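Local coordinates for uncharacterized protein (Pyrobaculum aerophilum, PDB 2ZYZ) that probably serves as the structural subunit of a splicing endonuclease, a role in which it may bind nucleic acid, at residues 22-27 with 60-65; 38-43 with 49-54; 45-50 with 55-60; 70-75 with 86-91. One frame throughout, in Å; residues are numbered along the deposited sequence.

In the fold
All four contacts belong to one mixed five-stranded sheet, ordered 38-44, 47-51, 55-62, 86-91, 97-104, and the two helices packed against it. Contacts 2 and 3 are successive hairpin pairings sharing I49 and A50 on strand 47-51, their centres about 7 Å apart. Contact 1 brings helix 23-34, which precedes them in the chain, against the far end of strand 55-62, and shares V60 with contact 3. Contact 4 follows in sequence and packs helix 69-81 on strand 86-91. Its centre lies about 9 Å from that of contact 3 and about 13 Å from that of contact 1. The two helices lie against opposite faces of the sheet, so the sheet is sandwiched between them.

Contact 1: residues 22-27 with 60-65; sequences DVLQEQ and VMVEGV
L24 and V62 meet through single methyl groups: CD1 of L24 lies 3.7 Å from CG1 of V62, and the two side chains cross at about a right angle. Beside them, CG of Q25 comes to 4.4 Å from CG1 of V60, a looser touch made by the aliphatic part of the glutamine. The contact is small, burying 155 Å² in all, and no hydrogen bond crosses it, so packing of hydrocarbon is the whole of the interaction. Torsions explain the meeting. V62 places CG1 opposite its own backbone N (chi1 173°), which sends that methyl toward the helix, while the L24 chain reaches outward with chi2 near 180°. One shell out, the helical bond from E26 N to D22 O (2.9 Å) helps define the first turn, and the strand ends in a type II turn closed from V65 N to V62 O at 3.0 Å. NE2 of Q25 has a weak bond to M21 O. The contact thus sets the start of helix 23-34 against the end of strand 55-62, which is bonded through M61 and E63 to strand 86-91; V60 also packs on V91 of that strand.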
loop_
_atom_site.group_PDB
_atom_site.type_symbol
_atom_site.label_atom_id
_atom_site.label_comp_id
_atom_site.label_asym_id
_atom_site.label_seq_id
_atom_site.Cartn_x
_atom_site.Cartn_y
_atom_site.Cartn_z
ATOM N N ASP C 22 13.235 -12.260 21.236
ATOM C CA ASP C 22 13.093 -13.540 21.881
ATOM C C ASP C 22 11.630 -13.745 21.776
ATOM O O ASP C 22 11.207 -14.633 21.115
ATOM C CB ASP C 22 13.418 -13.598 23.375
ATOM C CG ASP C 22 14.876 -13.394 23.718
ATOM O OD1 ASP C 22 15.374 -12.293 23.554
ATOM O OD2 ASP C 22 15.534 -14.311 24.244
ATOM N N VAL C 23 10.868 -12.915 22.453
ATOM C CA VAL C 23 9.496 -13.234 22.706
ATOM C C VAL C 23 8.600 -13.294 21.474
ATOM O O VAL C 23 7.731 -14.094 21.387
ATOM C CB VAL C 23 8.883 -12.388 23.785
ATOM C CG1 VAL C 23 8.817 -10.990 23.404
ATOM C CG2 VAL C 23 7.584 -12.937 24.189
ATOM N N LEU C 24 8.835 -12.384 20.558
ATOM C CA LEU C 24 8.146 -12.374 19.278
ATOM C C LEU C 24 8.455 -13.627 18.451
ATOM O O LEU C 24 7.562 -14.244 17.962
ATOM C CB LEU C 24 8.417 -11.091 18.509
ATOM C CG LEU C 24 7.925 -9.833 19.166
ATOM C CD1 LEU C 24 8.268 -8.642 18.339
ATOM C CD2 LEU C 24 6.505 -9.883 19.462
ATOM N N GLN C 25 9.716 -13.972 18.305
ATOM C CA GLN C 25 10.050 -15.204 17.655
ATOM C C GLN C 25 9.429 -16.407 18.359
ATOM O O GLN C 25 8.955 -17.292 17.744
ATOM C CB GLN C 25 11.554 -15.345 17.516
ATOM C CG GLN C 25 12.127 -14.290 16.626
ATOM C CD GLN C 25 13.519 -14.650 16.078
ATOM O OE1 GLN C 25 13.694 -15.676 15.419
ATOM N NE2 GLN C 25 14.496 -13.824 16.366
ATOM N N GLU C 26 9.436 -16.393 19.672
ATOM C CA GLU C 26 8.845 -17.471 20.421
ATOM C C GLU C 26 7.372 -17.605 20.153
ATOM O O GLU C 26 6.873 -18.669 20.154
ATOM C CB GLU C 26 9.149 -17.415 21.905
ATOM C CG GLU C 26 9.058 -18.770 22.635
ATOM C CD GLU C 26 9.904 -19.980 22.060
ATOM O OE1 GLU C 26 11.088 -19.859 21.700
ATOM O OE2 GLU C 26 9.387 -21.089 22.048
ATOM N N GLN C 27 6.691 -16.514 19.878
ATOM C CA GLN C 27 5.265 -16.570 19.555
ATOM C C GLN C 27 5.001 -17.425 18.304
ATOM O O GLN C 27 3.997 -18.047 18.194
ATOM C CB GLN C 27 4.709 -15.177 19.363
ATOM C CG GLN C 27 4.549 -14.425 20.609
ATOM C CD GLN C 27 3.424 -14.974 21.417
ATOM O OE1 GLN C 27 2.266 -14.712 21.121
ATOM N NE2 GLN C 27 3.729 -15.761 22.358
ATOM N N VAL C 60 10.893 -15.522 9.640
ATOM C CA VAL C 60 10.110 -14.736 10.538
ATOM C C VAL C 60 10.338 -13.261 10.221
ATOM O O VAL C 60 11.448 -12.864 10.145
ATOM C CB VAL C 60 10.511 -14.977 12.018
ATOM C CG1 VAL C 60 9.859 -14.038 12.885
ATOM C CG2 VAL C 60 10.196 -16.341 12.424
ATOM N N MET C 61 9.267 -12.501 10.056
ATOM C CA MET C 61 9.316 -11.087 9.825
ATOM C C MET C 61 8.525 -10.347 10.880
ATOM O O MET C 61 7.363 -10.530 10.996
ATOM C CB MET C 61 8.759 -10.764 8.440
ATOM C CG MET C 61 9.564 -11.360 7.374
ATOM S SD MET C 61 9.047 -10.988 5.717
ATOM C CE MET C 61 9.321 -9.257 5.583
ATOM N N VAL C 62 9.200 -9.514 11.645
ATOM C CA VAL C 62 8.579 -8.686 12.654
ATOM C C VAL C 62 8.090 -7.318 12.134
ATOM O O VAL C 62 8.762 -6.675 11.425
ATOM C CB VAL C 62 9.525 -8.527 13.878
ATOM C CG1 VAL C 62 9.008 -7.553 14.858
ATOM C CG2 VAL C 62 9.725 -9.843 14.517
ATOM N N GLU C 63 6.874 -6.935 12.518
ATOM C CA GLU C 63 6.310 -5.637 12.193
ATOM C C GLU C 63 7.350 -4.530 12.410
ATOM O O GLU C 63 7.908 -4.442 13.445
ATOM C CB GLU C 63 5.063 -5.331 13.001
ATOM C CG GLU C 63 4.349 -4.098 12.588
ATOM C CD GLU C 63 3.005 -3.845 13.301
ATOM O OE1 GLU C 63 2.658 -4.605 14.182
ATOM O OE2 GLU C 63 2.375 -2.878 12.945
ATOM N N GLY C 64 7.587 -3.721 11.409
ATOM C CA GLY C 64 8.454 -2.593 11.593
ATOM C C GLY C 64 9.892 -2.847 11.240
ATOM O O GLY C 64 10.640 -1.915 11.168
ATOM N N VAL C 65 10.255 -4.098 11.038
ATOM C CA VAL C 65 11.627 -4.491 10.770
ATOM C C VAL C 65 11.834 -4.824 9.307
ATOM O O VAL C 65 11.415 -5.833 8.857
ATOM C CB VAL C 65 12.087 -5.665 11.644
ATOM C CG1 VAL C 65 13.496 -6.085 11.247
ATOM C CG2 VAL C 65 11.995 -5.319 13.091
#

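Contact 2: residues 38-43 with 49-54; sequences KIIEQL and IAEKKE
I40 and E41 both face I49 across the antiparallel pairing of strands 38-44 and 47-51, which fits a classic beta bulge. The evidence is in the bonds: I40 N donates to I49 O at 2.9 Å, E41 N reaches the same oxygen only weakly, and I49 N donates to E41 O at 2.9 Å in a nearly straight bond (168° at the hydrogen). The register shifts by one residue between the I39-A50 and E41-I49 pairs. On the bulged residue, the I40 side chain can be followed outward. Its CB lies 3.5 Å from I49 O and 4.0 Å from I49 CG2. CG1, which chi1 of -59° sets beside the backbone N, approaches E51 CB at 4.0 Å, and a second bend at chi2 (-51°) carries CD1 slantwise over the glutamate, 4.1 Å from E51 OE2. At the other end, CD1 of I49 touches L43 CD1 at 4.1 Å and lies near E41 OE1, the E41 and I49 side chains running side by side. I39 points to the other face of the sheet and meets A50 CB there. The carboxylate of E51 has its main partner in R55, a salt bridge from OE2 to NE. Backbone bonds therefore carry the pairing, while isoleucine carbon lies across the side chain of a glutamate whose charge is met on the next strand.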
loop_
_atom_site.group_PDB
_atom_site.type_symbol
_atom_site.label_atom_id
_atom_site.label_comp_id
_atom_site.label_asym_id
_atom_site.label_seq_id
_atom_site.Cartn_x
_atom_site.Cartn_y
_atom_site.Cartn_z
ATOM N N LYS C 38 5.926 -29.791 13.934
ATOM C CA LYS C 38 7.143 -29.885 14.679
ATOM C C LYS C 38 8.318 -29.195 14.125
ATOM O O LYS C 38 8.525 -29.162 12.953
ATOM C CB LYS C 38 7.493 -31.287 15.110
ATOM C CG LYS C 38 8.033 -31.294 16.586
ATOM C CD LYS C 38 8.830 -29.999 17.010
ATOM C CE LYS C 38 8.414 -29.387 18.287
ATOM N NZ LYS C 38 7.045 -29.784 18.639
ATOM N N ILE C 39 9.116 -28.643 15.011
ATOM C CA ILE C 39 10.261 -27.918 14.571
ATOM C C ILE C 39 11.389 -28.869 14.303
ATOM O O ILE C 39 11.722 -29.654 15.169
ATOM C CB ILE C 39 10.715 -26.866 15.567
ATOM C CG1 ILE C 39 9.549 -26.066 16.101
ATOM C CG2 ILE C 39 11.731 -25.964 14.940
ATOM C CD1 ILE C 39 8.688 -25.499 15.086
ATOM N N ILE C 40 11.994 -28.763 13.128
ATOM C CA ILE C 40 12.950 -29.739 12.628
ATOM C C ILE C 40 14.359 -29.253 12.868
ATOM O O ILE C 40 15.133 -29.930 13.470
ATOM C CB ILE C 40 12.761 -30.063 11.132
ATOM C CG1 ILE C 40 11.378 -30.620 10.852
ATOM C CG2 ILE C 40 13.850 -30.936 10.617
ATOM C CD1 ILE C 40 11.034 -31.664 11.672
ATOM N N GLU C 41 14.650 -28.035 12.456
ATOM C CA GLU C 41 15.977 -27.475 12.533
ATOM C C GLU C 41 15.953 -25.946 12.517
ATOM O O GLU C 41 15.254 -25.345 11.743
ATOM C CB GLU C 41 16.851 -28.011 11.414
ATOM C CG GLU C 41 18.301 -27.832 11.676
ATOM C CD GLU C 41 19.126 -27.977 10.452
ATOM O OE1 GLU C 41 18.558 -28.164 9.392
ATOM O OE2 GLU C 41 20.342 -27.897 10.539
ATOM N N GLN C 42 16.738 -25.335 13.382
ATOM C CA GLN C 42 16.943 -23.914 13.297
ATOM C C GLN C 42 18.162 -23.615 12.513
ATOM O O GLN C 42 19.215 -24.072 12.866
ATOM C CB GLN C 42 17.002 -23.300 14.678
ATOM C CG GLN C 42 16.998 -21.812 14.686
ATOM C CD GLN C 42 15.602 -21.280 14.765
ATOM O OE1 GLN C 42 14.780 -21.921 15.343
ATOM N NE2 GLN C 42 15.346 -20.098 14.221
ATOM N N LEU C 43 18.013 -22.882 11.410
ATOM C CA LEU C 43 19.084 -22.619 10.476
ATOM C C LEU C 43 19.801 -21.338 10.770
ATOM O O LEU C 43 20.917 -21.136 10.396
ATOM C CB LEU C 43 18.621 -22.593 9.025
ATOM C CG LEU C 43 17.963 -23.864 8.557
ATOM C CD1 LEU C 43 17.642 -23.812 7.140
ATOM C CD2 LEU C 43 18.904 -24.987 8.772
ATOM N N ILE C 49 13.199 -24.797 9.801
ATOM C CA ILE C 49 12.398 -25.776 9.101
ATOM C C ILE C 49 11.426 -26.367 10.076
ATOM O O ILE C 49 11.812 -26.722 11.144
ATOM C CB ILE C 49 13.269 -26.910 8.543
ATOM C CG1 ILE C 49 14.314 -26.339 7.622
ATOM C CG2 ILE C 49 12.421 -27.942 7.790
ATOM C CD1 ILE C 49 15.335 -27.244 7.193
ATOM N N ALA C 50 10.170 -26.498 9.681
ATOM C CA ALA C 50 9.193 -27.165 10.493
ATOM C C ALA C 50 8.320 -28.011 9.607
ATOM O O ALA C 50 8.282 -27.806 8.455
ATOM C CB ALA C 50 8.394 -26.234 11.231
ATOM N N GLU C 51 7.600 -28.952 10.185
ATOM C CA GLU C 51 6.907 -29.990 9.427
ATOM C C GLU C 51 5.505 -30.268 9.939
ATOM O O GLU C 51 5.315 -30.418 11.098
ATOM C CB GLU C 51 7.688 -31.278 9.451
ATOM C CG GLU C 51 6.867 -32.467 9.005
ATOM C CD GLU C 51 7.685 -33.644 8.510
ATOM O OE1 GLU C 51 7.109 -34.421 7.718
ATOM O OE2 GLU C 51 8.853 -33.821 8.923
ATOM N N LYS C 52 4.544 -30.295 9.035
ATOM C CA LYS C 52 3.254 -30.845 9.311
ATOM C C LYS C 52 2.970 -31.892 8.264
ATOM O O LYS C 52 3.348 -32.990 8.402
ATOM C CB LYS C 52 2.169 -29.804 9.289
ATOM C CG LYS C 52 1.037 -30.080 10.204
ATOM C CD LYS C 52 -0.128 -29.217 9.904
ATOM C CE LYS C 52 -1.359 -29.667 10.563
ATOM N NZ LYS C 52 -2.288 -28.551 10.699
ATOM N N LYS C 53 2.389 -31.512 7.157
ATOM C CA LYS C 53 2.248 -32.542 6.144
ATOM C C LYS C 53 3.551 -32.677 5.384
ATOM O O LYS C 53 4.051 -33.752 5.226
ATOM C CB LYS C 53 1.081 -32.280 5.220
ATOM C CG LYS C 53 -0.277 -32.464 5.864
ATOM C CD LYS C 53 -1.322 -31.527 5.305
ATOM C CE LYS C 53 -2.409 -31.295 6.294
ATOM N NZ LYS C 53 -2.131 -30.155 7.191
ATOM N N GLU C 54 4.091 -31.562 4.938
ATOM C CA GLU C 54 5.410 -31.548 4.345
ATOM C C GLU C 54 6.321 -30.683 5.198
ATOM O O GLU C 54 5.881 -30.153 6.156
ATOM C CB GLU C 54 5.387 -31.125 2.886
ATOM C CG GLU C 54 4.596 -29.915 2.532
ATOM C CD GLU C 54 4.574 -29.568 0.979
ATOM O OE1 GLU C 54 5.475 -29.915 0.197
ATOM O OE2 GLU C 54 3.642 -28.892 0.534
#

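Contact 3: residues 45-50 with 55-60; sequences DKIFIA and RYLFYV
Strand segments 47-50 and 55-60 run antiparallel, their axes 4.7 Å apart at closest and 151° between directions, forming a beta hairpin in which F48-F58 and A50-Y56 are hydrogen-bonded pairs and I47-Y59 and I49-L57 non-hydrogen-bonded ones. The bond from F58 N to F48 O is 2.9 Å long, and Y56 N is bonded to A50 O at 3.0 Å. On the face that also meets helix 23-34, the F48 ring takes CB of F58 over one face, a CH-pi contact 3.6 Å from the ring centroid. The ring can lie there because chi1 of 61° places CG between the backbone N and the carbonyl carbon. The two phenyl planes are nearly parallel, at 7°, yet slid so far apart that they barely overlap. V60 CG2 meets the F48 ring at its edge, and A50 CB touches F58 CE1. The opposite face joins helix 69-81 through M78, which packs on both I47 and L57. Here CG2 of I47 lies 3.6 Å from L57 CD1, and CG1 of I47 approaches Y59 CD1 equally closely. Near the hairpin's K46 end, a water donates to V60 O at 2.8 Å and accepts from K46 NZ at 3.1 Å, with a weak third bond to Y59 OH.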
loop_
_atom_site.group_PDB
_atom_site.type_symbol
_atom_site.label_atom_id
_atom_site.label_comp_id
_atom_site.label_asym_id
_atom_site.label_seq_id
_atom_site.Cartn_x
_atom_site.Cartn_y
_atom_site.Cartn_z
ATOM N N ASP C 45 19.198 -17.072 12.728
ATOM C CA ASP C 45 18.291 -16.072 13.134
ATOM C C ASP C 45 17.131 -16.074 12.172
ATOM O O ASP C 45 17.281 -15.771 11.036
ATOM C CB ASP C 45 18.915 -14.700 13.057
ATOM C CG ASP C 45 18.728 -13.937 14.301
ATOM O OD1 ASP C 45 19.602 -14.083 15.157
ATOM O OD2 ASP C 45 17.745 -13.193 14.435
ATOM N N LYS C 46 15.975 -16.428 12.651
ATOM C CA LYS C 46 14.755 -16.145 11.934
ATOM C C LYS C 46 14.409 -17.097 10.816
ATOM O O LYS C 46 13.383 -16.967 10.209
ATOM C CB LYS C 46 14.716 -14.721 11.463
ATOM C CG LYS C 46 14.296 -13.853 12.552
ATOM C CD LYS C 46 14.358 -12.442 12.202
ATOM C CE LYS C 46 15.609 -12.048 11.432
ATOM N NZ LYS C 46 15.486 -10.604 11.094
ATOM N N ILE C 47 15.282 -18.058 10.579
ATOM C CA ILE C 47 15.048 -19.098 9.597
ATOM C C ILE C 47 15.036 -20.492 10.221
ATOM O O ILE C 47 15.909 -20.831 10.917
ATOM C CB ILE C 47 16.071 -19.047 8.490
ATOM C CG1 ILE C 47 16.121 -17.666 7.857
ATOM C CG2 ILE C 47 15.783 -20.060 7.500
ATOM C CD1 ILE C 47 17.143 -17.484 6.909
ATOM N N PHE C 48 14.000 -21.252 9.956
ATOM C CA PHE C 48 13.903 -22.588 10.491
ATOM C C PHE C 48 13.090 -23.496 9.593
ATOM O O PHE C 48 12.432 -23.025 8.756
ATOM C CB PHE C 48 13.367 -22.637 11.902
ATOM C CG PHE C 48 11.993 -22.104 12.053
ATOM C CD1 PHE C 48 10.909 -22.927 12.013
ATOM C CD2 PHE C 48 11.772 -20.763 12.261
ATOM C CE1 PHE C 48 9.696 -22.451 12.171
ATOM C CE2 PHE C 48 10.524 -20.317 12.423
ATOM C CZ PHE C 48 9.483 -21.176 12.349
ATOM N N ILE C 49 13.199 -24.797 9.801
ATOM C CA ILE C 49 12.398 -25.776 9.101
ATOM C C ILE C 49 11.426 -26.367 10.076
ATOM O O ILE C 49 11.812 -26.722 11.144
ATOM C CB ILE C 49 13.269 -26.910 8.543
ATOM C CG1 ILE C 49 14.314 -26.339 7.622
ATOM C CG2 ILE C 49 12.421 -27.942 7.790
ATOM C CD1 ILE C 49 15.335 -27.244 7.193
ATOM N N ALA C 50 10.170 -26.498 9.681
ATOM C CA ALA C 50 9.193 -27.165 10.493
ATOM C C ALA C 50 8.320 -28.011 9.607
ATOM O O ALA C 50 8.282 -27.806 8.455
ATOM C CB ALA C 50 8.394 -26.234 11.231
ATOM N N ARG C 55 7.589 -30.609 4.865
ATOM C CA ARG C 55 8.479 -29.634 5.470
ATOM C C ARG C 55 8.472 -28.309 4.755
ATOM O O ARG C 55 8.498 -28.258 3.567
ATOM C CB ARG C 55 9.899 -30.153 5.510
ATOM C CG ARG C 55 9.991 -31.523 6.084
ATOM C CD ARG C 55 11.345 -31.886 6.500
ATOM N NE ARG C 55 11.341 -32.912 7.522
ATOM C CZ ARG C 55 12.448 -33.554 7.885
ATOM N NH1 ARG C 55 12.396 -34.471 8.803
ATOM N NH2 ARG C 55 13.606 -33.238 7.345
ATOM N N TYR C 56 8.462 -27.244 5.535
ATOM C CA TYR C 56 8.528 -25.904 5.011
ATOM C C TYR C 56 9.719 -25.140 5.576
ATOM O O TYR C 56 10.127 -25.390 6.637
ATOM C CB TYR C 56 7.276 -25.129 5.383
ATOM C CG TYR C 56 5.913 -25.716 5.031
ATOM C CD1 TYR C 56 5.297 -26.562 5.886
ATOM C CD2 TYR C 56 5.235 -25.342 3.913
ATOM C CE1 TYR C 56 4.131 -27.067 5.632
ATOM C CE2 TYR C 56 4.017 -25.865 3.646
ATOM C CZ TYR C 56 3.468 -26.725 4.535
ATOM O OH TYR C 56 2.228 -27.297 4.397
ATOM N N LEU C 57 10.199 -24.176 4.832
ATOM C CA LEU C 57 11.164 -23.265 5.324
ATOM C C LEU C 57 10.484 -21.995 5.760
ATOM O O LEU C 57 9.889 -21.349 4.960
ATOM C CB LEU C 57 12.207 -22.976 4.269
ATOM C CG LEU C 57 13.370 -22.063 4.591
ATOM C CD1 LEU C 57 14.242 -22.694 5.596
ATOM C CD2 LEU C 57 14.118 -21.766 3.364
ATOM N N PHE C 58 10.579 -21.687 7.044
ATOM C CA PHE C 58 9.972 -20.523 7.634
ATOM C C PHE C 58 10.970 -19.384 7.773
ATOM O O PHE C 58 12.093 -19.603 8.177
ATOM C CB PHE C 58 9.371 -20.827 8.979
ATOM C CG PHE C 58 8.129 -21.617 8.916
ATOM C CD1 PHE C 58 8.187 -22.957 8.845
ATOM C CD2 PHE C 58 6.895 -21.011 8.940
ATOM C CE1 PHE C 58 7.029 -23.682 8.789
ATOM C CE2 PHE C 58 5.761 -21.733 8.871
ATOM C CZ PHE C 58 5.832 -23.067 8.799
ATOM N N TYR C 59 10.490 -18.175 7.507
ATOM C CA TYR C 59 11.259 -16.967 7.730
ATOM C C TYR C 59 10.401 -15.989 8.511
ATOM O O TYR C 59 9.316 -15.673 8.117
ATOM C CB TYR C 59 11.734 -16.376 6.408
ATOM C CG TYR C 59 12.545 -15.127 6.523
ATOM C CD1 TYR C 59 13.666 -15.088 7.278
ATOM C CD2 TYR C 59 12.185 -13.993 5.864
ATOM C CE1 TYR C 59 14.393 -13.988 7.383
ATOM C CE2 TYR C 59 12.915 -12.865 5.984
ATOM C CZ TYR C 59 14.016 -12.884 6.746
ATOM O OH TYR C 59 14.718 -11.785 6.861
ATOM N N VAL C 60 10.893 -15.522 9.640
ATOM C CA VAL C 60 10.110 -14.736 10.538
ATOM C C VAL C 60 10.338 -13.261 10.221
ATOM O O VAL C 60 11.448 -12.864 10.145
ATOM C CB VAL C 60 10.511 -14.977 12.018
ATOM C CG1 VAL C 60 9.859 -14.038 12.885
ATOM C CG2 VAL C 60 10.196 -16.341 12.424
HETATM O O HOH W 1 13.094 -10.828 9.141
#

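Contact 4: residues 70-75 with 86-91; sequences QTLLSV and VVLALV
L72 meets L88, and V75 meets V86, in two apolar contacts that make up the contact between residues 70-75 and 86-91. CD1 of L72 and CD2 of L88 stand 4.1 Å apart, the side chains crossing at about a right angle; CG1 of V75 and CG1 of V86 are separated by the same 4.1 Å, at a more slanted approach. In both valines CG1 lies opposite the backbone N (chi1 178° in V75), which turns these two methyls toward one another. V86 CG2 also lies 4.1 Å from V75 O, no more than a loose van der Waals approach. No hydrogen bond joins helix to strand; the helix has its own, such as S74 N to Q70 O (2.9 Å), and the strand bonds to its sheet neighbours, V87 to L57 and Y59, V86 to V102. The contact is light, with 137 Å² buried, and CA atoms of L72 and L88 are 9.7 Å apart. L72 and L88 also each pack on an apolar side chain of another protein chain in the assembly. With strand 55-62 leading into the helix and strand 86-91 leaving it as its parallel neighbour in the sheet, this is the helix-to-second-strand packing of a beta-alpha-beta crossover.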
loop_
_atom_site.group_PDB
_atom_site.type_symbol
_atom_site.label_atom_id
_atom_site.label_comp_id
_atom_site.label_asym_id
_atom_site.label_seq_id
_atom_site.Cartn_x
_atom_site.Cartn_y
_atom_site.Cartn_z
ATOM N N GLN C 70 17.379 -8.464 -1.404
ATOM C CA GLN C 70 18.351 -9.500 -1.516
ATOM C C GLN C 70 18.183 -10.560 -0.445
ATOM O O GLN C 70 18.267 -11.703 -0.704
ATOM C CB GLN C 70 19.727 -8.903 -1.463
ATOM C CG GLN C 70 20.066 -8.074 -2.674
ATOM C CD GLN C 70 19.598 -6.597 -2.638
ATOM O OE1 GLN C 70 19.309 -6.022 -1.598
ATOM N NE2 GLN C 70 19.536 -5.997 -3.814
ATOM N N THR C 71 17.903 -10.138 0.771
ATOM C CA THR C 71 17.716 -11.071 1.830
ATOM C C THR C 71 16.542 -11.977 1.553
ATOM O O THR C 71 16.623 -13.130 1.698
ATOM C CB THR C 71 17.497 -10.350 3.137
ATOM O OG1 THR C 71 18.703 -9.733 3.529
ATOM C CG2 THR C 71 17.097 -11.285 4.190
ATOM N N LEU C 72 15.434 -11.413 1.152
ATOM C CA LEU C 72 14.287 -12.212 0.836
ATOM C C LEU C 72 14.538 -13.150 -0.335
ATOM O O LEU C 72 14.173 -14.267 -0.308
ATOM C CB LEU C 72 13.049 -11.333 0.638
ATOM C CG LEU C 72 11.739 -12.015 0.297
ATOM C CD1 LEU C 72 11.262 -12.878 1.369
ATOM C CD2 LEU C 72 10.735 -10.979 -0.043
ATOM N N LEU C 73 15.194 -12.659 -1.362
ATOM C CA LEU C 73 15.513 -13.504 -2.472
ATOM C C LEU C 73 16.397 -14.655 -2.060
ATOM O O LEU C 73 16.237 -15.718 -2.522
ATOM C CB LEU C 73 16.131 -12.756 -3.626
ATOM C CG LEU C 73 15.202 -11.777 -4.314
ATOM C CD1 LEU C 73 15.881 -10.928 -5.355
ATOM C CD2 LEU C 73 14.015 -12.475 -4.875
ATOM N N SER C 74 17.313 -14.398 -1.175
ATOM C CA SER C 74 18.153 -15.461 -0.686
ATOM C C SER C 74 17.352 -16.575 0.001
ATOM O O SER C 74 17.611 -17.690 -0.172
ATOM C CB SER C 74 19.167 -14.889 0.279
ATOM O OG SER C 74 19.966 -15.894 0.774
ATOM N N VAL C 75 16.391 -16.200 0.815
ATOM C CA VAL C 75 15.608 -17.150 1.528
ATOM C C VAL C 75 14.768 -17.984 0.563
ATOM O O VAL C 75 14.694 -19.161 0.666
ATOM C CB VAL C 75 14.732 -16.459 2.563
ATOM C CG1 VAL C 75 13.893 -17.403 3.253
ATOM C CG2 VAL C 75 15.543 -15.671 3.485
ATOM N N VAL C 86 8.424 -22.019 0.933
ATOM C CA VAL C 86 8.805 -20.969 1.881
ATOM C C VAL C 86 7.556 -20.296 2.450
ATOM O O VAL C 86 6.647 -19.998 1.730
ATOM C CB VAL C 86 9.719 -19.926 1.222
ATOM C CG1 VAL C 86 10.166 -18.872 2.176
ATOM C CG2 VAL C 86 10.892 -20.593 0.617
ATOM N N VAL C 87 7.532 -20.102 3.745
ATOM C CA VAL C 87 6.441 -19.471 4.449
ATOM C C VAL C 87 7.046 -18.326 5.227
ATOM O O VAL C 87 7.988 -18.501 5.925
ATOM C CB VAL C 87 5.720 -20.416 5.425
ATOM C CG1 VAL C 87 4.597 -19.744 6.127
ATOM C CG2 VAL C 87 5.176 -21.590 4.709
ATOM N N LEU C 88 6.483 -17.160 5.055
ATOM C CA LEU C 88 6.831 -16.000 5.842
ATOM C C LEU C 88 5.938 -15.936 7.060
ATOM O O LEU C 88 4.781 -15.895 6.945
ATOM C CB LEU C 88 6.668 -14.724 5.030
ATOM C CG LEU C 88 7.476 -14.686 3.763
ATOM C CD1 LEU C 88 7.188 -13.511 2.901
ATOM C CD2 LEU C 88 8.908 -14.950 3.973
ATOM N N ALA C 89 6.526 -15.910 8.231
ATOM C CA ALA C 89 5.753 -15.820 9.419
ATOM C C ALA C 89 5.776 -14.374 9.865
ATOM O O ALA C 89 6.753 -13.927 10.312
ATOM C CB ALA C 89 6.348 -16.683 10.481
ATOM N N LEU C 90 4.659 -13.693 9.746
ATOM C CA LEU C 90 4.589 -12.281 10.062
ATOM C C LEU C 90 4.113 -12.042 11.476
ATOM O O LEU C 90 3.091 -12.503 11.824
ATOM C CB LEU C 90 3.654 -11.573 9.114
ATOM C CG LEU C 90 3.809 -11.915 7.634
ATOM C CD1 LEU C 90 2.839 -11.220 6.811
ATOM C CD2 LEU C 90 5.086 -11.736 7.110
ATOM N N VAL C 91 4.868 -11.309 12.258
ATOM C CA VAL C 91 4.522 -11.133 13.650
ATOM C C VAL C 91 4.273 -9.679 13.997
ATOM O O VAL C 91 5.073 -8.845 13.695
ATOM C CB VAL C 91 5.623 -11.648 14.570
ATOM C CG1 VAL C 91 5.124 -11.772 15.975
ATOM C CG2 VAL C 91 6.131 -12.923 14.091
#